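Local coordinates for hypothetical membrane protein (Corynebacterium glutamicum, PDB 6JS9), which binds heme through its N-terminal HtaA domain and probably takes part in heme transfer during heme uptake, at residues A[16-21]-A[171-176]; A[32-37]-A[70-75]. All blocks are in the same frame, centred on the assembly; numbering follows the deposited sequence.

Interaction 1: A[16-21]-A[171-176]; sequences GFRQSF and EALDPT. With HEM (protoporphyrin IX containing Fe), chain C.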
loop_
_atom_site.group_PDB
_atom_site.type_symbol
_atom_site.label_atom_id
_atom_site.label_comp_id
_atom_site.label_asym_id
_atom_site.label_seq_id
_atom_site.Cartn_x
_atom_site.Cartn_y
_atom_site.Cartn_z
ATOM N N GLY A 16 -1.503 2.885 6.299
ATOM C CA GLY A 16 -0.879 4.112 5.836
ATOM C C GLY A 16 0.580 3.929 5.462
ATOM O O GLY A 16 1.385 4.843 5.646
ATOM N N PHE A 17 0.928 2.745 4.950
ATOM C CA PHE A 17 2.291 2.383 4.547
ATOM C C PHE A 17 3.238 2.347 5.747
ATOM O O PHE A 17 3.582 1.262 6.233
ATOM C CB PHE A 17 2.819 3.332 3.459
ATOM C CG PHE A 17 4.234 3.040 3.024
ATOM C CD1 PHE A 17 4.577 1.798 2.510
ATOM C CD2 PHE A 17 5.217 4.018 3.110
ATOM C CE1 PHE A 17 5.891 1.516 2.102
ATOM C CE2 PHE A 17 6.527 3.755 2.693
ATOM C CZ PHE A 17 6.857 2.490 2.182
ATOM N N ARG A 18 3.660 3.514 6.239
ATOM C CA ARG A 18 4.610 3.560 7.352
ATOM C C ARG A 18 4.581 4.939 7.990
ATOM O O ARG A 18 4.855 5.937 7.315
ATOM C CB ARG A 18 6.020 3.220 6.884
ATOM C CG ARG A 18 7.043 3.451 7.963
ATOM C CD ARG A 18 8.199 2.497 7.868
ATOM N NE ARG A 18 9.288 2.983 8.703
ATOM C CZ ARG A 18 10.364 2.283 9.017
ATOM N NH1 ARG A 18 10.501 1.042 8.569
ATOM N NH2 ARG A 18 11.305 2.832 9.778
ATOM N N GLN A 19 4.279 5.001 9.290
ATOM C CA GLN A 19 4.057 6.300 9.916
ATOM C C GLN A 19 5.284 7.203 9.794
ATOM O O GLN A 19 5.147 8.412 9.572
ATOM C CB GLN A 19 3.666 6.141 11.383
ATOM C CG GLN A 19 3.168 7.447 11.986
ATOM C CD GLN A 19 2.753 7.301 13.426
ATOM O OE1 GLN A 19 3.280 6.458 14.150
ATOM N NE2 GLN A 19 1.799 8.117 13.852
ATOM N N SER A 20 6.487 6.644 9.938
ATOM C CA SER A 20 7.682 7.483 9.837
ATOM C C SER A 20 7.817 8.099 8.453
ATOM O O SER A 20 8.344 9.209 8.316
ATOM C CB SER A 20 8.937 6.680 10.178
ATOM O OG SER A 20 9.251 5.765 9.140
ATOM N N PHE A 21 7.355 7.399 7.415
ATOM C CA PHE A 21 7.369 7.996 6.087
ATOM C C PHE A 21 6.352 9.127 5.979
ATOM O O PHE A 21 6.662 10.198 5.440
ATOM C CB PHE A 21 7.111 6.940 5.019
ATOM C CG PHE A 21 7.277 7.459 3.628
ATOM C CD1 PHE A 21 8.533 7.849 3.175
ATOM C CD2 PHE A 21 6.192 7.571 2.776
ATOM C CE1 PHE A 21 8.698 8.326 1.897
ATOM C CE2 PHE A 21 6.356 8.050 1.494
ATOM C CZ PHE A 21 7.612 8.432 1.055
ATOM N N GLU A 171 12.223 -4.636 6.366
ATOM C CA GLU A 171 11.909 -3.679 7.413
ATOM C C GLU A 171 10.418 -3.676 7.715
ATOM O O GLU A 171 9.581 -3.813 6.817
ATOM C CB GLU A 171 12.358 -2.279 7.019
ATOM C CG GLU A 171 12.631 -1.422 8.232
ATOM C CD GLU A 171 13.656 -0.334 7.975
ATOM O OE1 GLU A 171 14.682 -0.590 7.303
ATOM O OE2 GLU A 171 13.422 0.789 8.457
ATOM N N ALA A 172 10.091 -3.526 8.996
ATOM C CA ALA A 172 8.696 -3.452 9.396
ATOM C C ALA A 172 8.067 -2.169 8.872
ATOM O O ALA A 172 8.702 -1.108 8.842
ATOM C CB ALA A 172 8.569 -3.517 10.916
ATOM N N LEU A 173 6.826 -2.278 8.434
ATOM C CA LEU A 173 6.027 -1.140 8.027
ATOM C C LEU A 173 4.869 -1.027 9.014
ATOM O O LEU A 173 4.873 -1.680 10.061
ATOM C CB LEU A 173 5.578 -1.303 6.570
ATOM C CG LEU A 173 6.664 -1.464 5.496
ATOM C CD1 LEU A 173 6.010 -1.824 4.151
ATOM C CD2 LEU A 173 7.587 -0.210 5.363
ATOM N N ASP A 174 3.898 -0.169 8.712
ATOM C CA ASP A 174 2.729 -0.092 9.572
ATOM C C ASP A 174 2.030 -1.449 9.552
ATOM O O ASP A 174 2.034 -2.129 8.519
ATOM C CB ASP A 174 1.743 0.984 9.103
ATOM C CG ASP A 174 2.144 2.397 9.520
ATOM O OD1 ASP A 174 3.155 2.568 10.219
ATOM O OD2 ASP A 174 1.416 3.340 9.147
ATOM N N PRO A 175 1.454 -1.888 10.666
ATOM C CA PRO A 175 0.613 -3.085 10.619
ATOM C C PRO A 175 -0.632 -2.834 9.780
ATOM O O PRO A 175 -1.100 -1.701 9.641
ATOM C CB PRO A 175 0.268 -3.337 12.090
ATOM C CG PRO A 175 0.510 -2.030 12.775
ATOM C CD PRO A 175 1.641 -1.396 12.042
ATOM N N THR A 176 -1.165 -3.904 9.196
ATOM C CA THR A 176 -2.427 -3.772 8.484
ATOM C C THR A 176 -3.584 -3.886 9.465
ATOM O O THR A 176 -3.472 -4.509 10.520
ATOM C CB THR A 176 -2.564 -4.821 7.373
ATOM O OG1 THR A 176 -2.316 -6.127 7.902
ATOM C CG2 THR A 176 -1.578 -4.541 6.236
HETATM C CHA HEM C . 14.704 9.732 4.519
HETATM C CHB HEM C . 12.823 8.329 0.264
HETATM C CHC HEM C . 14.827 12.138 -2.010
HETATM C CHD HEM C . 17.074 13.277 2.145
HETATM C C1A HEM C . 13.989 9.023 3.570
HETATM C C2A HEM C . 13.157 7.861 3.808
HETATM C C3A HEM C . 12.627 7.465 2.646
HETATM C C4A HEM C . 13.109 8.374 1.615
HETATM C CMA HEM C . 11.679 6.248 2.463
HETATM C CAA HEM C . 12.930 7.228 5.187
HETATM C CBA HEM C . 11.991 8.118 5.999
HETATM C CGA HEM C . 11.680 7.425 7.295
HETATM O O1A HEM C . 10.732 6.589 7.318
HETATM O O2A HEM C . 12.397 7.710 8.293
HETATM C C1B HEM C . 13.209 9.225 -0.712
HETATM C C2B HEM C . 12.867 9.115 -2.123
HETATM C C3B HEM C . 13.418 10.168 -2.766
HETATM C C4B HEM C . 14.118 10.977 -1.770
HETATM C CMB HEM C . 12.006 7.950 -2.692
HETATM C CAB HEM C . 13.380 10.583 -4.266
HETATM C CBB HEM C . 12.747 9.905 -5.234
HETATM C C1C HEM C . 15.636 12.788 -1.092
HETATM C C2C HEM C . 16.425 13.979 -1.331
HETATM C C3C HEM C . 17.048 14.297 -0.182
HETATM C C4C HEM C . 16.660 13.321 0.825
HETATM C CMC HEM C . 16.476 14.676 -2.705
HETATM C CAC HEM C . 18.016 15.475 0.114
HETATM C CBC HEM C . 18.411 16.359 -0.799
HETATM C C1D HEM C . 16.624 12.442 3.157
HETATM C C2D HEM C . 16.993 12.505 4.568
HETATM C C3D HEM C . 16.339 11.523 5.220
HETATM C C4D HEM C . 15.535 10.805 4.252
HETATM C CMD HEM C . 17.961 13.528 5.211
HETATM C CAD HEM C . 16.376 11.191 6.733
HETATM C CBD HEM C . 15.274 12.055 7.359
HETATM C CGD HEM C . 15.144 11.839 8.849
HETATM O O1D HEM C . 14.554 12.731 9.505
HETATM O O2D HEM C . 15.620 10.804 9.391
HETATM N NA HEM C . 13.926 9.304 2.224
HETATM N NB HEM C . 13.976 10.370 -0.543
HETATM N NC HEM C . 15.792 12.434 0.232
HETATM N ND HEM C . 15.729 11.391 3.020
HETATM FE FE HEM C . 14.607 11.054 1.301
HETATM O O HOH W 1 -1.173 2.586 9.018
#
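Phe17, Arg18 and Gln19 meet Leu173 and Asp174 where helix 19-26 of the HtaA domain begins, against the loop that leads into strand 177-183. The tight part lies inward. Leu173 presses its CD1 to CE1 of the Phe17 ring at 3.9 Å and lays CD2 against the CD of Arg18. The side chains of Arg18 and Leu173 cross at about a right angle. Phe163 stacks on the Phe17 ring. The backbone joins in: Asp174 N donates to Phe17 O at 2.9 Å in a fairly straight bond (162°).

Toward the exposed side, around Gln19 and Ala172, polar bonds take over. The Arg18 chain runs out with CG anti to the backbone N (chi1 172°), then bends at chi2. This carries the guanidinium to Glu171. NH1 forms a salt bridge with Glu171 OE2 at 2.9 Å, on the anti side of a carboxylate turned 57° from the guanidinium plane. The bonds from NH2 to OE2 and from NH1 to Ala172 O are weak. NE donates to Ser20 OG close to the guanidinium plane, and that hydroxyl donates to heme propionate O1A. A water links Gly16 N to Asp174 OD2 (2.7 Å from the water), which also forms a salt bridge with Arg22. Arg18 holds the N-cap position. The next amide, Gln19 N, meets Asp174 OD1 from above the carboxylate plane, at 2.8 Å.

Interaction 2: A[32-37]-A[70-75]; sequences GSITLG and GSVHFL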
loop_
_atom_site.group_PDB
_atom_site.type_symbol
_atom_site.label_atom_id
_atom_site.label_comp_id
_atom_site.label_asym_id
_atom_site.label_seq_id
_atom_site.Cartn_x
_atom_site.Cartn_y
_atom_site.Cartn_z
ATOM N N GLY A 32 6.547 18.145 2.173
ATOM C CA GLY A 32 5.629 17.952 1.064
ATOM C C GLY A 32 4.205 17.697 1.536
ATOM O O GLY A 32 3.734 18.276 2.521
ATOM N N SER A 33 3.511 16.812 0.817
ATOM C CA SER A 33 2.099 16.562 1.074
ATOM C C SER A 33 1.744 15.120 0.731
ATOM O O SER A 33 2.444 14.448 -0.030
ATOM C CB SER A 33 1.206 17.500 0.259
ATOM O OG SER A 33 1.466 17.299 -1.118
ATOM N N ILE A 34 0.634 14.661 1.302
ATOM C CA ILE A 34 0.024 13.374 0.965
ATOM C C ILE A 34 -1.388 13.651 0.460
ATOM O O ILE A 34 -2.147 14.382 1.106
ATOM C CB ILE A 34 -0.016 12.414 2.170
ATOM C CG1 ILE A 34 1.373 12.215 2.783
ATOM C CG2 ILE A 34 -0.612 11.038 1.760
ATOM C CD1 ILE A 34 1.362 11.278 3.997
ATOM N N THR A 35 -1.739 13.074 -0.690
ATOM C CA THR A 35 -3.065 13.268 -1.270
ATOM C C THR A 35 -3.674 11.917 -1.625
ATOM O O THR A 35 -3.057 11.117 -2.339
ATOM C CB THR A 35 -3.007 14.167 -2.511
ATOM O OG1 THR A 35 -2.289 15.366 -2.193
ATOM C CG2 THR A 35 -4.391 14.553 -2.937
ATOM N N LEU A 36 -4.877 11.664 -1.119
ATOM C CA LEU A 36 -5.604 10.438 -1.405
ATOM C C LEU A 36 -6.602 10.671 -2.530
ATOM O O LEU A 36 -7.194 11.747 -2.646
ATOM C CB LEU A 36 -6.332 9.944 -0.161
ATOM C CG LEU A 36 -5.458 9.718 1.064
ATOM C CD1 LEU A 36 -6.355 9.370 2.244
ATOM C CD2 LEU A 36 -4.436 8.622 0.795
ATOM N N GLY A 37 -6.787 9.651 -3.365
ATOM C CA GLY A 37 -7.750 9.730 -4.443
ATOM C C GLY A 37 -8.503 8.427 -4.622
ATOM O O GLY A 37 -8.253 7.440 -3.926
ATOM N N GLY A 70 -8.692 3.143 -4.537
ATOM C CA GLY A 70 -7.958 4.208 -3.881
ATOM C C GLY A 70 -6.556 4.384 -4.424
ATOM O O GLY A 70 -5.978 3.493 -5.048
ATOM N N SER A 71 -5.993 5.567 -4.172
ATOM C CA SER A 71 -4.602 5.854 -4.515
ATOM C C SER A 71 -4.016 6.779 -3.459
ATOM O O SER A 71 -4.748 7.470 -2.745
ATOM C CB SER A 71 -4.479 6.491 -5.902
ATOM O OG SER A 71 -5.132 7.751 -5.922
ATOM N N VAL A 72 -2.683 6.779 -3.360
ATOM C CA VAL A 72 -1.944 7.656 -2.449
ATOM C C VAL A 72 -0.853 8.340 -3.246
ATOM O O VAL A 72 -0.078 7.662 -3.931
ATOM C CB VAL A 72 -1.300 6.890 -1.277
ATOM C CG1 VAL A 72 -0.778 7.871 -0.235
ATOM C CG2 VAL A 72 -2.280 5.888 -0.665
ATOM N N HIS A 73 -0.769 9.668 -3.143
ATOM C CA HIS A 73 0.221 10.452 -3.881
ATOM C C HIS A 73 1.142 11.177 -2.900
ATOM O O HIS A 73 0.715 12.123 -2.230
ATOM C CB HIS A 73 -0.461 11.447 -4.817
ATOM C CG HIS A 73 0.495 12.181 -5.704
ATOM N ND1 HIS A 73 0.158 13.337 -6.372
ATOM C CD2 HIS A 73 1.782 11.918 -6.035
ATOM C CE1 HIS A 73 1.197 13.756 -7.075
ATOM N NE2 HIS A 73 2.194 12.907 -6.891
ATOM N N PHE A 74 2.408 10.746 -2.835
ATOM C CA PHE A 74 3.416 11.373 -1.987
ATOM C C PHE A 74 4.221 12.399 -2.782
ATOM O O PHE A 74 4.732 12.098 -3.867
ATOM C CB PHE A 74 4.386 10.334 -1.411
ATOM C CG PHE A 74 3.727 9.227 -0.643
ATOM C CD1 PHE A 74 3.304 9.427 0.664
ATOM C CD2 PHE A 74 3.556 7.981 -1.215
ATOM C CE1 PHE A 74 2.691 8.394 1.381
ATOM C CE2 PHE A 74 2.963 6.937 -0.503
ATOM C CZ PHE A 74 2.540 7.149 0.800
ATOM N N LEU A 75 4.368 13.593 -2.217
ATOM C CA LEU A 75 5.192 14.651 -2.785
ATOM C C LEU A 75 6.205 15.081 -1.741
ATOM O O LEU A 75 5.859 15.232 -0.567
ATOM C CB LEU A 75 4.358 15.869 -3.205
ATOM C CG LEU A 75 3.460 15.766 -4.434
ATOM C CD1 LEU A 75 2.605 17.017 -4.584
ATOM C CD2 LEU A 75 4.279 15.507 -5.709
#
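Ile34, Leu36, Val72 and Phe74 share one face of an antiparallel strand pair. In the cross-strand pairs Ile34-Val72, Ile34-Phe74 and Leu36-Val72 the side chains lie side by side and point the same way. Val72 CG1, anti to the backbone N (chi1 -169°), touches Ile34 CG2 at 3.7 Å, while Val72 CG2 meets Leu36 CD2 at 3.8 Å. The same CG1 also lies over one face of the Phe74 ring, offset toward the rim. Ile34 reaches that ring obliquely, with CG1 4.0 Å from Phe74 CD1. Phe47 touches Ile34, Leu36 and Val72, and helix 19-26 packs on Ile34.

The other face is more polar. Ser33 stands beside Leu75, its OG 3.7 Å from Leu75 CD1. Thr35 pairs with His73, but the imidazole turns from Thr35. Leu75 CG lies over one face of this ring, and NE2 is hydrogen-bonded to Asp86 of the adjoining strand 82-97. At the far end Ser71 stands beside Gly37, and its OG is hydrogen-bonded to Asp38 OD1.

Three hydrogen-bonded pairs hold the backbones: Ser33 with Leu75, Thr35 with His73, and Gly37 with Ser71. The shortest of the six bonds is His73 N to Thr35 O, 2.8 Å. Gly70 CA and Gly32 CA add C-H contacts to Gly37 O and Leu75 O. The N-to-C directions of strand 33-37 and strand 71-75 differ by 162°, and these short axes approach to 4.7 Å. This is a regular twisted antiparallel pairing, here joining the short strand 33-37 to the long strand 63-79 in the large antiparallel beta-sheet of the HtaA domain.

In the fold
Helix 19-26 joins the two contacts: it starts in interaction 1 and is followed in the chain by strand 33-37 of interaction 2. Their centres are 15 Å apart, but they touch. Phe21 CE2 lies 3.4 Å from Phe74 CD1, and the two rings pack edge-to-face. Interaction 2 is nested in the loop that interaction 1 closes. Heme lies nearer to interaction 1. Ser20 binds its propionate, Tyr167 OH is also hydrogen-bonded to the heme, and Phe21 CD1 is 3.6 Å from the heme methyl CMA. The side chain of Phe74 is about 8 Å from the heme at the nearest atoms. The side chains of Phe17 and Phe74 each lie about 8 Å from that of Tyr24, the axial ligand of the heme iron.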